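Local coordinates for protein N-acetylneuraminate lyase (PDB 5ZKA) that is a lyase of the dihydrodipicolinate synthetase family, built on a TIM barrel, at residues M147-I152 against E167-E172; I268-K273 against E295-L300. All blocks are in the same frame, centred on the assembly; numbering follows the deposited sequence. Where two conformers were deposited one is given.

Contact 1: residues M147-I152 against E167-E172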
ATOM      1  N   MET A 147       2.221  -1.200 -26.097  1.00 28.72           N
ATOM      2  CA  MET A 147       1.028  -1.247 -25.264  1.00 30.85           C
ATOM      3  C   MET A 147       1.401  -1.208 -23.792  1.00 26.30           C
ATOM      4  O   MET A 147       2.288  -1.944 -23.355  1.00 28.34           O
ATOM      5  CB  MET A 147       0.211  -2.518 -25.543  1.00 29.73           C
ATOM      6  CG  MET A 147      -0.935  -2.764 -24.562  1.00 27.70           C
ATOM      7  SD  MET A 147      -2.251  -1.518 -24.657  1.00 31.53           S
ATOM      8  CE  MET A 147      -2.863  -1.796 -26.327  1.00 26.85           C
ATOM      9  N   ILE A 148       0.713  -0.361 -23.037  1.00 23.80           N
ATOM     10  CA  ILE A 148       0.793  -0.352 -21.579  1.00 23.16           C
ATOM     11  C   ILE A 148      -0.561  -0.812 -21.057  1.00 25.99           C
ATOM     12  O   ILE A 148      -1.595  -0.221 -21.393  1.00 27.57           O
ATOM     13  CB  ILE A 148       1.179   1.040 -21.044  1.00 25.20           C
ATOM     14  CG1 ILE A 148       2.649   1.329 -21.341  1.00 26.39           C
ATOM     15  CG2 ILE A 148       0.974   1.131 -19.563  1.00 24.24           C
ATOM     16  CD1 ILE A 148       2.971   2.796 -21.255  1.00 31.67           C
ATOM     17  N   ILE A 149      -0.565  -1.905 -20.287  1.00 27.56           N
ATOM     18  CA  ILE A 149      -1.782  -2.355 -19.616  1.00 27.18           C
ATOM     19  C   ILE A 149      -2.246  -1.287 -18.637  1.00 31.08           C
ATOM     20  O   ILE A 149      -1.465  -0.827 -17.798  1.00 29.11           O
ATOM     21  CB  ILE A 149      -1.516  -3.655 -18.847  1.00 28.29           C
ATOM     22  CG1 ILE A 149      -0.867  -4.712 -19.724  1.00 33.16           C
ATOM     23  CG2 ILE A 149      -2.781  -4.134 -18.140  1.00 33.44           C
ATOM     24  CD1 ILE A 149      -0.254  -5.847 -18.900  1.00 35.20           C
ATOM     25  N   TYR A 150      -3.532  -0.915 -18.709  1.00 31.46           N
ATOM     26  CA  TYR A 150      -4.142   0.009 -17.750  1.00 29.40           C
ATOM     27  C   TYR A 150      -4.977  -0.828 -16.784  1.00 29.78           C
ATOM     28  O   TYR A 150      -6.061  -1.298 -17.132  1.00 32.30           O
ATOM     29  CB  TYR A 150      -4.989   1.077 -18.451  1.00 29.32           C
ATOM     30  CG  TYR A 150      -5.646   2.114 -17.533  1.00 35.85           C
ATOM     31  CD1 TYR A 150      -5.283   2.236 -16.189  1.00 37.06           C
ATOM     32  CD2 TYR A 150      -6.647   2.954 -18.012  1.00 38.20           C
ATOM     33  CE1 TYR A 150      -5.886   3.181 -15.357  1.00 43.14           C
ATOM     34  CE2 TYR A 150      -7.259   3.897 -17.192  1.00 46.47           C
ATOM     35  CZ  TYR A 150      -6.875   4.007 -15.864  1.00 50.17           C
ATOM     36  OH  TYR A 150      -7.483   4.942 -15.050  1.00 50.18           O
ATOM     37  N   SER A 151      -4.475  -0.991 -15.557  1.00 36.75           N
ATOM     38  CA  SER A 151      -5.108  -1.827 -14.540  0.69 33.30           C
ATOM     39  C   SER A 151      -5.702  -0.930 -13.460  1.00 35.07           C
ATOM     40  O   SER A 151      -4.964  -0.303 -12.691  1.00 35.73           O
ATOM     41  CB  SER A 151      -4.109  -2.807 -13.929  0.69 32.35           C
ATOM     42  OG  SER A 151      -4.731  -3.520 -12.870  0.69 29.34           O
ATOM     43  N   ILE A 152      -7.035  -0.880 -13.393  1.00 33.19           N
ATOM     44  CA  ILE A 152      -7.707  -0.034 -12.405  1.00 34.30           C
ATOM     45  C   ILE A 152      -8.871  -0.795 -11.771  1.00 36.68           C
ATOM     46  O   ILE A 152     -10.039  -0.568 -12.114  1.00 36.13           O
ATOM     47  CB  ILE A 152      -8.119   1.322 -13.018  1.00 37.95           C
ATOM     48  CG1 ILE A 152      -8.785   2.224 -11.961  1.00 40.53           C
ATOM     49  CG2 ILE A 152      -8.953   1.140 -14.295  1.00 37.21           C
ATOM     50  CD1 ILE A 152      -8.689   3.709 -12.267  1.00 43.11           C
ATOM     51  N   GLU A 167       1.578 -13.763 -18.360  1.00 36.10           N
ATOM     52  CA  GLU A 167       1.076 -14.167 -19.671  1.00 40.30           C
ATOM     53  C   GLU A 167       1.038 -12.983 -20.630  1.00 38.32           C
ATOM     54  O   GLU A 167       1.477 -13.088 -21.781  1.00 37.24           O
ATOM     55  CB  GLU A 167      -0.310 -14.795 -19.535  1.00 44.09           C
ATOM     56  CG  GLU A 167      -0.312 -16.209 -18.967  1.00 48.72           C
ATOM     57  CD  GLU A 167      -1.647 -16.912 -19.185  1.00 50.42           C
ATOM     58  OE1 GLU A 167      -2.112 -16.958 -20.341  1.00 49.31           O
ATOM     59  OE2 GLU A 167      -2.237 -17.394 -18.194  1.00 53.05           O
ATOM     60  N   LEU A 168       0.526 -11.839 -20.171  1.00 32.84           N
ATOM     61  CA  LEU A 168       0.499 -10.657 -21.027  1.00 30.51           C
ATOM     62  C   LEU A 168       1.911 -10.200 -21.374  1.00 37.30           C
ATOM     63  O   LEU A 168       2.204  -9.889 -22.533  1.00 33.39           O
ATOM     64  CB  LEU A 168      -0.282  -9.534 -20.346  1.00 33.59           C
ATOM     65  CG  LEU A 168      -1.754  -9.873 -20.090  1.00 37.80           C
ATOM     66  CD1 LEU A 168      -2.431  -8.773 -19.291  1.00 36.31           C
ATOM     67  CD2 LEU A 168      -2.498 -10.124 -21.403  1.00 37.48           C
ATOM     68  N   PHE A 169       2.812 -10.184 -20.385  1.00 33.82           N
ATOM     69  CA  PHE A 169       4.161  -9.682 -20.617  1.00 30.98           C
ATOM     70  C   PHE A 169       5.019 -10.602 -21.481  1.00 36.74           C
ATOM     71  O   PHE A 169       6.141 -10.203 -21.817  1.00 35.01           O
ATOM     72  CB  PHE A 169       4.862  -9.432 -19.284  1.00 29.81           C
ATOM     73  CG  PHE A 169       4.445  -8.157 -18.605  1.00 30.08           C
ATOM     74  CD1 PHE A 169       4.211  -6.999 -19.337  1.00 29.82           C
ATOM     75  CD2 PHE A 169       4.309  -8.111 -17.223  1.00 30.27           C
ATOM     76  CE1 PHE A 169       3.845  -5.823 -18.703  1.00 28.75           C
ATOM     77  CE2 PHE A 169       3.938  -6.943 -16.578  1.00 29.29           C
ATOM     78  CZ  PHE A 169       3.706  -5.798 -17.310  1.00 28.38           C
ATOM     79  N   GLU A 170       4.552 -11.797 -21.866  1.00 35.90           N
ATOM     80  CA  GLU A 170       5.308 -12.570 -22.852  1.00 39.50           C
ATOM     81  C   GLU A 170       5.303 -11.905 -24.221  1.00 40.85           C
ATOM     82  O   GLU A 170       6.208 -12.157 -25.027  1.00 40.27           O
ATOM     83  CB  GLU A 170       4.762 -13.999 -22.971  1.00 48.14           C
ATOM     84  CG  GLU A 170       4.371 -14.618 -21.652  1.00 62.88           C
ATOM     85  CD  GLU A 170       3.980 -16.078 -21.750  1.00 81.21           C
ATOM     86  OE1 GLU A 170       4.008 -16.761 -20.702  1.00 88.32           O
ATOM     87  OE2 GLU A 170       3.644 -16.544 -22.861  1.00 87.73           O
ATOM     88  N   ASN A 171       4.307 -11.064 -24.497  1.00 37.66           N
ATOM     89  CA  ASN A 171       4.280 -10.272 -25.722  1.00 37.01           C
ATOM     90  C   ASN A 171       5.318  -9.152 -25.624  1.00 37.53           C
ATOM     91  O   ASN A 171       5.235  -8.290 -24.741  1.00 38.48           O
ATOM     92  CB  ASN A 171       2.871  -9.708 -25.930  1.00 37.31           C
ATOM     93  CG  ASN A 171       2.663  -9.117 -27.321  1.00 38.27           C
ATOM     94  OD1 ASN A 171       3.531  -8.432 -27.863  1.00 34.28           O
ATOM     95  ND2 ASN A 171       1.481  -9.354 -27.888  1.00 37.91           N
ATOM     96  N   GLU A 172       6.299  -9.157 -26.535  1.00 36.83           N
ATOM     97  CA  GLU A 172       7.390  -8.186 -26.456  1.00 39.96           C
ATOM     98  C   GLU A 172       6.925  -6.747 -26.664  1.00 39.02           C
ATOM     99  O   GLU A 172       7.651  -5.817 -26.295  1.00 40.13           O
ATOM    100  CB  GLU A 172       8.475  -8.534 -27.477  1.00 48.67           C
ATOM    101  CG  GLU A 172       7.932  -8.884 -28.866  1.00 67.23           C
ATOM    102  CD  GLU A 172       7.845 -10.386 -29.112  1.00 78.41           C
ATOM    103  OE1 GLU A 172       8.768 -10.933 -29.755  1.00 83.89           O
ATOM    104  OE2 GLU A 172       6.856 -11.016 -28.666  1.00 75.82           O
TER

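Contact 2: residues I268-K273 against E295-L300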
ATOM      1  N   ILE A 268      -9.656  20.221  -9.697  1.00 24.03           N
ATOM      2  CA  ILE A 268      -8.494  20.392 -10.569  1.00 28.13           C
ATOM      3  C   ILE A 268      -8.796  21.422 -11.651  1.00 26.73           C
ATOM      4  O   ILE A 268      -7.990  22.328 -11.917  1.00 27.27           O
ATOM      5  CB  ILE A 268      -8.056  19.040 -11.168  1.00 30.97           C
ATOM      6  CG1 ILE A 268      -7.592  18.094 -10.044  1.00 30.83           C
ATOM      7  CG2 ILE A 268      -6.951  19.252 -12.225  1.00 30.02           C
ATOM      8  CD1 ILE A 268      -7.324  16.671 -10.483  1.00 27.35           C
ATOM      9  N   LYS A 269      -9.977  21.323 -12.273  1.00 27.79           N
ATOM     10  CA  LYS A 269     -10.333  22.298 -13.303  1.00 26.23           C
ATOM     11  C   LYS A 269     -10.473  23.697 -12.716  1.00 32.12           C
ATOM     12  O   LYS A 269     -10.076  24.686 -13.354  1.00 32.10           O
ATOM     13  CB  LYS A 269     -11.617  21.873 -14.014  1.00 26.56           C
ATOM     14  CG  LYS A 269     -11.416  20.653 -14.887  1.00 32.79           C
ATOM     15  CD  LYS A 269     -12.530  20.492 -15.904  1.00 32.69           C
ATOM     16  CE  LYS A 269     -12.276  19.283 -16.800  1.00 40.11           C
ATOM     17  NZ  LYS A 269     -13.450  18.952 -17.655  1.00 39.22           N
ATOM     18  N   GLU A 270     -11.018  23.809 -11.497  1.00 29.30           N
ATOM     19  CA  GLU A 270     -11.152  25.130 -10.886  1.00 34.12           C
ATOM     20  C   GLU A 270      -9.790  25.733 -10.558  1.00 29.91           C
ATOM     21  O   GLU A 270      -9.582  26.937 -10.742  1.00 31.11           O
ATOM     22  CB  GLU A 270     -12.022  25.052  -9.629  1.00 36.28           C
ATOM     23  CG  GLU A 270     -12.304  26.409  -8.966  1.00 36.45           C
ATOM     24  CD  GLU A 270     -13.165  27.345  -9.819  1.00 46.76           C
ATOM     25  OE1 GLU A 270     -13.751  26.899 -10.832  1.00 46.85           O
ATOM     26  OE2 GLU A 270     -13.260  28.536  -9.458  1.00 53.24           O
ATOM     27  N   ILE A 271      -8.851  24.920 -10.069  1.00 27.54           N
ATOM     28  CA  ILE A 271      -7.518  25.435  -9.764  1.00 30.20           C
ATOM     29  C   ILE A 271      -6.791  25.838 -11.042  1.00 29.09           C
ATOM     30  O   ILE A 271      -6.056  26.832 -11.069  1.00 30.36           O
ATOM     31  CB  ILE A 271      -6.729  24.388  -8.955  1.00 31.78           C
ATOM     32  CG1 ILE A 271      -7.362  24.237  -7.569  1.00 35.48           C
ATOM     33  CG2 ILE A 271      -5.260  24.798  -8.831  1.00 29.53           C
ATOM     34  CD1 ILE A 271      -6.712  23.191  -6.676  1.00 35.05           C
ATOM     35  N   LEU A 272      -6.973  25.068 -12.121  1.00 29.33           N
ATOM     36  CA  LEU A 272      -6.404  25.476 -13.398  1.00 28.16           C
ATOM     37  C   LEU A 272      -6.928  26.847 -13.798  1.00 33.33           C
ATOM     38  O   LEU A 272      -6.166  27.691 -14.277  1.00 32.53           O
ATOM     39  CB  LEU A 272      -6.710  24.427 -14.470  1.00 28.04           C
ATOM     40  CG  LEU A 272      -5.820  23.171 -14.449  1.00 28.35           C
ATOM     41  CD1 LEU A 272      -6.390  22.035 -15.310  1.00 23.96           C
ATOM     42  CD2 LEU A 272      -4.405  23.512 -14.904  1.00 25.89           C
ATOM     43  N   LYS A 273      -8.222  27.102 -13.580  1.00 34.95           N
ATOM     44  CA  LYS A 273      -8.751  28.420 -13.920  1.00 34.07           C
ATOM     45  C   LYS A 273      -8.119  29.499 -13.050  1.00 35.80           C
ATOM     46  O   LYS A 273      -7.782  30.578 -13.545  1.00 32.83           O
ATOM     47  CB  LYS A 273     -10.275  28.441 -13.796  1.00 34.13           C
ATOM     48  CG  LYS A 273     -10.975  27.451 -14.716  1.00 33.74           C
ATOM     49  CD  LYS A 273     -12.484  27.611 -14.698  1.00 37.63           C
ATOM     50  CE  LYS A 273     -13.157  26.372 -15.300  1.00 37.90           C
ATOM     51  NZ  LYS A 273     -14.628  26.406 -15.082  1.00 42.95           N
ATOM     52  N   GLU A 295     -15.047  28.353  -3.462  1.00 32.09           N
ATOM     53  CA  GLU A 295     -14.266  29.068  -2.456  1.00 36.07           C
ATOM     54  C   GLU A 295     -13.252  28.148  -1.789  1.00 33.82           C
ATOM     55  O   GLU A 295     -12.141  28.581  -1.450  1.00 33.43           O
ATOM     56  CB  GLU A 295     -15.196  29.703  -1.425  1.00 46.06           C
ATOM     57  CG  GLU A 295     -16.138  30.732  -2.035  1.00 58.93           C
ATOM     58  CD  GLU A 295     -17.036  31.397  -1.011  1.00 71.42           C
ATOM     59  OE1 GLU A 295     -17.641  32.443  -1.339  1.00 75.17           O
ATOM     60  OE2 GLU A 295     -17.138  30.877   0.122  1.00 74.11           O
ATOM     61  N   PHE A 296     -13.614  26.874  -1.604  1.00 31.51           N
ATOM     62  CA  PHE A 296     -12.663  25.897  -1.076  1.00 26.13           C
ATOM     63  C   PHE A 296     -11.484  25.723  -2.024  1.00 29.61           C
ATOM     64  O   PHE A 296     -10.332  25.651  -1.586  1.00 28.99           O
ATOM     65  CB  PHE A 296     -13.369  24.555  -0.844  1.00 27.89           C
ATOM     66  CG  PHE A 296     -12.573  23.571  -0.005  1.00 34.04           C
ATOM     67  CD1 PHE A 296     -12.655  23.595   1.380  1.00 43.71           C
ATOM     68  CD2 PHE A 296     -11.764  22.616  -0.602  1.00 34.48           C
ATOM     69  CE1 PHE A 296     -11.935  22.692   2.149  1.00 45.01           C
ATOM     70  CE2 PHE A 296     -11.039  21.718   0.164  1.00 31.36           C
ATOM     71  CZ  PHE A 296     -11.126  21.750   1.536  1.00 33.21           C
ATOM     72  N   ALA A 297     -11.757  25.641  -3.331  1.00 31.77           N
ATOM     73  CA  ALA A 297     -10.672  25.508  -4.297  1.00 30.91           C
ATOM     74  C   ALA A 297      -9.764  26.730  -4.254  1.00 30.73           C
ATOM     75  O   ALA A 297      -8.539  26.609  -4.372  1.00 31.64           O
ATOM     76  CB  ALA A 297     -11.232  25.288  -5.711  1.00 25.89           C
ATOM     77  N   LYS A 298     -10.349  27.915  -4.066  1.00 29.18           N
ATOM     78  CA  LYS A 298      -9.538  29.123  -3.973  1.00 31.17           C
ATOM     79  C   LYS A 298      -8.608  29.055  -2.772  1.00 32.67           C
ATOM     80  O   LYS A 298      -7.463  29.519  -2.837  1.00 34.26           O
ATOM     81  CB  LYS A 298     -10.442  30.352  -3.903  1.00 27.34           C
ATOM     82  CG  LYS A 298      -9.695  31.673  -3.757  1.00 35.88           C
ATOM     83  CD  LYS A 298     -10.648  32.853  -3.851  1.00 45.64           C
ATOM     84  CE  LYS A 298      -9.983  34.145  -3.361  1.00 52.94           C
ATOM     85  NZ  LYS A 298     -10.889  35.334  -3.452  1.00 57.25           N
ATOM     86  N   GLU A 299      -9.065  28.433  -1.677  1.00 30.56           N
ATOM     87  CA  GLU A 299      -8.223  28.343  -0.487  1.00 34.46           C
ATOM     88  C   GLU A 299      -7.110  27.321  -0.670  1.00 35.56           C
ATOM     89  O   GLU A 299      -5.980  27.557  -0.222  1.00 33.21           O
ATOM     90  CB  GLU A 299      -9.066  28.008   0.745  1.00 37.66           C
ATOM     91  CG  GLU A 299      -9.933  29.166   1.227  1.00 51.20           C
ATOM     92  CD  GLU A 299      -9.131  30.440   1.472  1.00 61.68           C
ATOM     93  OE1 GLU A 299      -8.255  30.436   2.362  1.00 65.41           O
ATOM     94  OE2 GLU A 299      -9.374  31.445   0.768  1.00 66.26           O
ATOM     95  N   LEU A 300      -7.418  26.183  -1.319  1.00 30.55           N
ATOM     96  CA  LEU A 300      -6.385  25.201  -1.654  1.00 28.40           C
ATOM     97  C   LEU A 300      -5.321  25.812  -2.558  1.00 27.99           C
ATOM     98  O   LEU A 300      -4.120  25.578  -2.373  1.00 31.82           O
ATOM     99  CB  LEU A 300      -7.002  23.984  -2.352  1.00 28.94           C
ATOM    100  CG  LEU A 300      -7.938  23.086  -1.544  1.00 28.45           C
ATOM    101  CD1 LEU A 300      -8.577  22.027  -2.450  1.00 30.11           C
ATOM    102  CD2 LEU A 300      -7.186  22.424  -0.402  1.00 28.70           C
TER

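Contact 1: residues M147-I152 against E167-E172
Leu168 O accepts the backbone N of Asn171 at 3.1 Å, closing a turn at the end of the segment that carries Leu168 and Phe169, both of which touch Ile149. The meeting itself is entirely apolar. Ile149 sits on strand 147-150 with its side chain directed at the helix; CG1 stands beside the backbone N, opposite the carbonyl carbon (chi1 -52°), and an extended chi2 of 164° pushes CD1 out as the single touching atom. That methyl comes to 3.7 Å from Leu168 CD1. It also lies 4.0 Å from Leu168 CB, so it rests against the inner part of the leucine as well as one branch. Phe169 helps from the next position: its ring reaches back until CE1 is 4.1 Å from Ile149 CD1, an oblique approach. Here helix 162-169 lies on the crossover from strand 147-150 to the adjacent parallel strand 174-176, a beta-alpha-beta unit of the TIM barrel. Ile174 of that second strand touches both Ile149 and Phe169, and the phenyl ring also meets Phe194. Polar ties come from the flank, where Asn171 bonds through ND2 to Glu137 and through OD1 to Lys173 N. With buried hydrocarbon alone bridging the two segments, the contact depends on shape and the exclusion of water, and the directional bonds lie at its border, in the backbone and around Asn171.

Contact 2: residues I268-K273 against E295-L300
Glu270 swings CG opposite its own backbone N (chi1 -176°), and this lays the aliphatic part of the side chain against Ala297, while Ile271 is set differently, with CG1 beside its backbone N (chi1 -68°) and an extended end. The two residues belong to a helix-helix packing in the C-terminal helical extension that members of this family carry after the TIM barrel. Segments 268-273 and 295-300, on helices 264-274 and 291-304, cross at -63°, their axes 9.3 Å apart at closest approach. The small side chain of Ala297 lies at the centre: its CA is 6.3 Å from that of Ile271, and its methyl points at the facing helix. Glu270 CG touches Ala297 CB at 3.6 Å, tighter than any other pair here. A bend at chi2 then turns the carboxylate off to the flank, so the glutamate contributes methylene packing to this interface and no polar bond to the facing segment. Ile271 works on the other side of the same seam, running on from Ala297 to Leu300 one helical turn later. Neighbouring elements close the layer: Asn262 of helix 242-262 also touches Ala297, and Ile225 of helix 223-237 meets Ile271, which joins the pair to the preceding helices. The isoleucine spans the two residues with different atoms, CG1 standing 4.2 Å from Ala297 O and CD1 reaching 4.4 Å from Leu300 CB.

How the contacts relate
Contact 1 and contact 2 lie on opposite sides of the chain's centre, their own centres 36 Å apart and their nearest atoms about 13 Å apart, so neither touches the other. Contact 1 belongs to the barrel proper, joining a strand to a helix; contact 2 joins two helices of the C-terminal extension. One segment of each contact, 147-152 and 268-273, nevertheless reaches a loop that follows a barrel strand. Ser151 O is hydrogen-bonded to Thr180 OG1, two residues beyond the modified Lys178, which follows strand 174-176. From the other side, Lys269 NZ forms a salt bridge with Glu64 and a hydrogen bond to Val27 O, tying the extension to the barrel.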